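Local coordinates for protein transcriptional regulator KdgR (Pseudomonas aeruginosa, PDB 5Y6I) that probably binds DNA as an IclR-family transcription factor, with a helix-turn-helix domain joined to a GAF-like C-terminal domain, at residues G148-P160 with L212-V226. Numbering follows the deposited sequence.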
loop_
_atom_site.group_PDB
_atom_site.type_symbol
_atom_site.label_atom_id
_atom_site.label_comp_id
_atom_site.label_asym_id
_atom_site.label_seq_id
_atom_site.Cartn_x
_atom_site.Cartn_y
_atom_site.Cartn_z
ATOM N N GLY A 148 -27.130 -9.004 3.688
ATOM C CA GLY A 148 -27.751 -10.300 3.512
ATOM C C GLY A 148 -26.780 -11.428 3.236
ATOM O O GLY A 148 -27.189 -12.593 3.236
ATOM N N SER A 149 -25.499 -11.108 3.011
ATOM C CA SER A 149 -24.481 -12.112 2.731
ATOM C C SER A 149 -23.350 -12.038 3.753
ATOM O O SER A 149 -23.189 -11.043 4.458
ATOM C CB SER A 149 -23.909 -11.956 1.311
ATOM O OG SER A 149 -23.366 -10.669 1.108
ATOM N N SER A 150 -22.558 -13.111 3.825
ATOM C CA SER A 150 -21.428 -13.136 4.751
ATOM C C SER A 150 -20.288 -12.279 4.235
ATOM O O SER A 150 -19.545 -11.679 5.018
ATOM C CB SER A 150 -20.954 -14.572 4.955
ATOM O OG SER A 150 -20.693 -15.190 3.702
ATOM N N THR A 151 -20.136 -12.228 2.917
ATOM C CA THR A 151 -19.165 -11.352 2.285
ATOM C C THR A 151 -19.486 -9.885 2.558
ATOM O O THR A 151 -18.586 -9.072 2.814
ATOM C CB THR A 151 -19.169 -11.641 0.789
ATOM O OG1 THR A 151 -19.078 -13.061 0.577
ATOM C CG2 THR A 151 -18.032 -10.969 0.110
ATOM N N GLY A 152 -20.769 -9.527 2.506
ATOM C CA GLY A 152 -21.153 -8.150 2.744
ATOM C C GLY A 152 -20.998 -7.743 4.191
ATOM O O GLY A 152 -20.717 -6.575 4.485
ATOM N N LEU A 153 -21.164 -8.692 5.117
ATOM C CA LEU A 153 -21.043 -8.348 6.532
ATOM C C LEU A 153 -19.591 -8.097 6.926
ATOM O O LEU A 153 -19.310 -7.183 7.710
ATOM C CB LEU A 153 -21.667 -9.433 7.411
ATOM C CG LEU A 153 -23.183 -9.620 7.266
ATOM C CD1 LEU A 153 -23.833 -10.085 8.562
ATOM C CD2 LEU A 153 -23.836 -8.343 6.812
ATOM N N VAL A 154 -18.651 -8.887 6.400
ATOM C CA VAL A 154 -17.249 -8.635 6.717
ATOM C C VAL A 154 -16.840 -7.255 6.220
ATOM O O VAL A 154 -16.240 -6.467 6.957
ATOM C CB VAL A 154 -16.336 -9.728 6.141
ATOM C CG1 VAL A 154 -14.848 -9.349 6.438
ATOM C CG2 VAL A 154 -16.695 -11.095 6.715
ATOM N N PHE A 155 -17.182 -6.930 4.972
ATOM C CA PHE A 155 -16.973 -5.575 4.470
ATOM C C PHE A 155 -17.519 -4.526 5.451
ATOM O O PHE A 155 -16.772 -3.677 5.953
ATOM C CB PHE A 155 -17.615 -5.434 3.080
ATOM C CG PHE A 155 -16.760 -5.985 1.932
ATOM C CD1 PHE A 155 -15.450 -5.578 1.758
ATOM C CD2 PHE A 155 -17.281 -6.907 1.029
ATOM C CE1 PHE A 155 -14.674 -6.065 0.706
ATOM C CE2 PHE A 155 -16.503 -7.412 -0.026
ATOM C CZ PHE A 155 -15.198 -6.980 -0.183
ATOM N N ALA A 156 -18.814 -4.590 5.771
ATOM C CA ALA A 156 -19.376 -3.632 6.719
ATOM C C ALA A 156 -18.623 -3.643 8.037
ATOM O O ALA A 156 -18.518 -2.604 8.707
ATOM C CB ALA A 156 -20.854 -3.931 6.973
ATOM N N ALA A 157 -18.108 -4.802 8.437
ATOM C CA ALA A 157 -17.420 -4.861 9.718
ATOM C C ALA A 157 -16.109 -4.088 9.677
ATOM O O ALA A 157 -15.720 -3.483 10.681
ATOM C CB ALA A 157 -17.170 -6.314 10.119
ATOM N N PHE A 158 -15.431 -4.071 8.525
ATOM C CA PHE A 158 -14.067 -3.584 8.469
ATOM C C PHE A 158 -13.875 -2.290 7.689
ATOM O O PHE A 158 -12.919 -1.570 7.977
ATOM C CB PHE A 158 -13.156 -4.674 7.899
ATOM C CG PHE A 158 -12.944 -5.814 8.844
ATOM C CD1 PHE A 158 -13.830 -6.876 8.884
ATOM C CD2 PHE A 158 -11.892 -5.790 9.747
ATOM C CE1 PHE A 158 -13.651 -7.919 9.776
ATOM C CE2 PHE A 158 -11.709 -6.830 10.647
ATOM C CZ PHE A 158 -12.594 -7.899 10.658
ATOM N N LEU A 159 -14.739 -1.948 6.746
ATOM C CA LEU A 159 -14.577 -0.684 6.041
ATOM C C LEU A 159 -15.140 0.465 6.839
ATOM O O LEU A 159 -15.975 0.286 7.730
ATOM C CB LEU A 159 -15.253 -0.726 4.681
ATOM C CG LEU A 159 -14.639 -1.744 3.758
ATOM C CD1 LEU A 159 -15.760 -2.399 3.064
ATOM C CD2 LEU A 159 -13.546 -1.103 2.846
ATOM N N PRO A 160 -14.700 1.691 6.534
ATOM C CA PRO A 160 -15.316 2.857 7.159
ATOM C C PRO A 160 -16.825 2.885 6.976
ATOM O O PRO A 160 -17.372 2.373 6.000
ATOM C CB PRO A 160 -14.634 4.035 6.443
ATOM C CG PRO A 160 -13.371 3.523 6.002
ATOM C CD PRO A 160 -13.643 2.120 5.593
ATOM N N LEU A 212 -19.099 -18.690 4.728
ATOM C CA LEU A 212 -18.119 -18.336 5.739
ATOM C C LEU A 212 -17.181 -17.345 5.079
ATOM O O LEU A 212 -16.824 -17.522 3.912
ATOM C CB LEU A 212 -17.362 -19.564 6.233
ATOM C CG LEU A 212 -16.578 -19.461 7.534
ATOM C CD1 LEU A 212 -17.540 -19.533 8.708
ATOM C CD2 LEU A 212 -15.527 -20.563 7.618
ATOM N N SER A 213 -16.807 -16.298 5.816
ATOM C CA SER A 213 -16.117 -15.156 5.234
ATOM C C SER A 213 -15.084 -14.594 6.193
ATOM O O SER A 213 -15.361 -14.424 7.385
ATOM C CB SER A 213 -17.097 -14.045 4.888
ATOM O OG SER A 213 -18.110 -14.527 4.041
ATOM N N ALA A 214 -13.921 -14.241 5.642
ATOM C CA ALA A 214 -12.839 -13.591 6.356
ATOM C C ALA A 214 -12.225 -12.526 5.464
ATOM O O ALA A 214 -12.270 -12.637 4.232
ATOM C CB ALA A 214 -11.750 -14.586 6.776
ATOM N N PRO A 215 -11.656 -11.483 6.056
ATOM C CA PRO A 215 -11.074 -10.397 5.268
ATOM C C PRO A 215 -9.587 -10.579 4.994
ATOM O O PRO A 215 -8.852 -11.211 5.763
ATOM C CB PRO A 215 -11.294 -9.171 6.162
ATOM C CG PRO A 215 -11.203 -9.743 7.565
ATOM C CD PRO A 215 -11.837 -11.119 7.472
ATOM N N VAL A 216 -9.153 -9.961 3.890
ATOM C CA VAL A 216 -7.756 -9.935 3.457
ATOM C C VAL A 216 -7.260 -8.488 3.450
ATOM O O VAL A 216 -7.912 -7.605 2.875
ATOM C CB VAL A 216 -7.593 -10.575 2.067
ATOM C CG1 VAL A 216 -6.137 -10.564 1.650
ATOM C CG2 VAL A 216 -8.209 -12.014 2.046
ATOM N N PHE A 217 -6.099 -8.255 4.066
ATOM C CA PHE A 217 -5.547 -6.925 4.294
ATOM C C PHE A 217 -4.302 -6.692 3.447
ATOM O O PHE A 217 -3.563 -7.630 3.137
ATOM C CB PHE A 217 -5.174 -6.739 5.763
ATOM C CG PHE A 217 -6.313 -6.958 6.706
ATOM C CD1 PHE A 217 -7.261 -5.963 6.910
ATOM C CD2 PHE A 217 -6.452 -8.156 7.384
ATOM C CE1 PHE A 217 -8.333 -6.167 7.786
ATOM C CE2 PHE A 217 -7.518 -8.366 8.258
ATOM C CZ PHE A 217 -8.452 -7.374 8.461
ATOM N N ASP A 218 -4.044 -5.425 3.109
ATOM C CA ASP A 218 -2.807 -5.110 2.417
ATOM C C ASP A 218 -1.755 -4.685 3.429
ATOM O O ASP A 218 -1.986 -4.653 4.646
ATOM C CB ASP A 218 -3.024 -4.058 1.316
ATOM C CG ASP A 218 -3.483 -2.700 1.842
ATOM O OD1 ASP A 218 -3.584 -2.512 3.085
ATOM O OD2 ASP A 218 -3.748 -1.802 0.986
ATOM N N ALA A 219 -0.561 -4.387 2.901
ATOM C CA ALA A 219 0.547 -3.923 3.726
ATOM C C ALA A 219 0.114 -2.844 4.706
ATOM O O ALA A 219 0.558 -2.833 5.861
ATOM C CB ALA A 219 1.667 -3.394 2.829
ATOM N N ARG A 220 -0.743 -1.920 4.271
ATOM C CA ARG A 220 -1.098 -0.789 5.121
ATOM C C ARG A 220 -2.296 -1.082 6.010
ATOM O O ARG A 220 -2.751 -0.188 6.728
ATOM C CB ARG A 220 -1.342 0.460 4.268
ATOM C CG ARG A 220 -0.370 0.577 3.093
ATOM C CD ARG A 220 -0.387 1.958 2.522
ATOM N NE ARG A 220 -0.300 2.881 3.626
ATOM C CZ ARG A 220 0.673 3.769 3.791
ATOM N NH1 ARG A 220 1.635 3.901 2.884
ATOM N NH2 ARG A 220 0.656 4.548 4.856
ATOM N N GLY A 221 -2.787 -2.315 6.002
ATOM C CA GLY A 221 -3.907 -2.730 6.814
ATOM C C GLY A 221 -5.266 -2.505 6.195
ATOM O O GLY A 221 -6.284 -2.721 6.874
ATOM N N ARG A 222 -5.327 -2.063 4.939
ATOM C CA ARG A 222 -6.599 -1.725 4.325
ATOM C C ARG A 222 -7.244 -3.001 3.827
ATOM O O ARG A 222 -6.560 -3.938 3.419
ATOM C CB ARG A 222 -6.396 -0.723 3.179
ATOM C CG ARG A 222 -5.395 0.411 3.498
ATOM C CD ARG A 222 -5.265 1.464 2.378
ATOM N NE ARG A 222 -4.545 0.963 1.213
ATOM C CZ ARG A 222 -3.785 1.710 0.421
ATOM N NH1 ARG A 222 -3.631 2.994 0.678
ATOM N NH2 ARG A 222 -3.160 1.165 -0.616
ATOM N N VAL A 223 -8.573 -3.063 3.896
ATOM C CA VAL A 223 -9.237 -4.272 3.439
ATOM C C VAL A 223 -9.027 -4.386 1.940
ATOM O O VAL A 223 -9.445 -3.511 1.173
ATOM C CB VAL A 223 -10.726 -4.267 3.804
ATOM C CG1 VAL A 223 -11.386 -5.518 3.262
ATOM C CG2 VAL A 223 -10.868 -4.216 5.295
ATOM N N ALA A 224 -8.354 -5.457 1.522
ATOM C CA ALA A 224 -8.043 -5.696 0.120
ATOM C C ALA A 224 -9.145 -6.479 -0.565
ATOM O O ALA A 224 -9.516 -6.178 -1.707
ATOM C CB ALA A 224 -6.725 -6.473 -0.009
ATOM N N ALA A 225 -9.663 -7.481 0.133
ATOM C CA ALA A 225 -10.665 -8.389 -0.394
ATOM C C ALA A 225 -11.312 -9.114 0.781
ATOM O O ALA A 225 -10.925 -8.933 1.942
ATOM C CB ALA A 225 -10.047 -9.379 -1.387
ATOM N N VAL A 226 -12.329 -9.919 0.461
ATOM C CA VAL A 226 -12.927 -10.871 1.385
ATOM C C VAL A 226 -12.902 -12.229 0.707
ATOM O O VAL A 226 -13.198 -12.338 -0.490
ATOM C CB VAL A 226 -14.364 -10.479 1.774
ATOM C CG1 VAL A 226 -14.954 -11.489 2.790
ATOM C CG2 VAL A 226 -14.374 -9.084 2.354
#
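Phe155 and Phe158 both set CG anti to the carbonyl carbon (chi1 -81° and -71°), which sends their rings from helix 150-158 to the strands at 212-226. Val226 also puts CG2 anti to its carbonyl carbon. That methyl sits over the centre of the Phe155 ring, a CH-pi contact with CG2 3.4 Å from the ring centroid. Pro215 CG lies over one face of the Phe158 ring, toward the rim, 4.0 Å from the centroid. Phe217 turns an edge to Phe158 in an offset edge-to-face pair, with centroids 5.8 Å apart and planes at 68°. Val223 CG2 packs on Phe158 CB at 3.5 Å. Val154 touches both strands: CG1 meets Pro215 CB at 3.6 Å, CG2 meets Ser213 CB, and CB meets Val226 CG1. The helix thus packs on one face of the antiparallel sheet of the GAF-like IclR C-terminal domain, while helix 244-258 lies against Ala214 and Val216. The two strands form a beta hairpin with a classic bulge, where Ala224 and Ala225 face Val216. Across the type I turn from Asp218 to Gly221, Arg222 NE forms a salt bridge with Asp218 OD2. Arg222 NH1 also pairs with Glu128 of the second subunit.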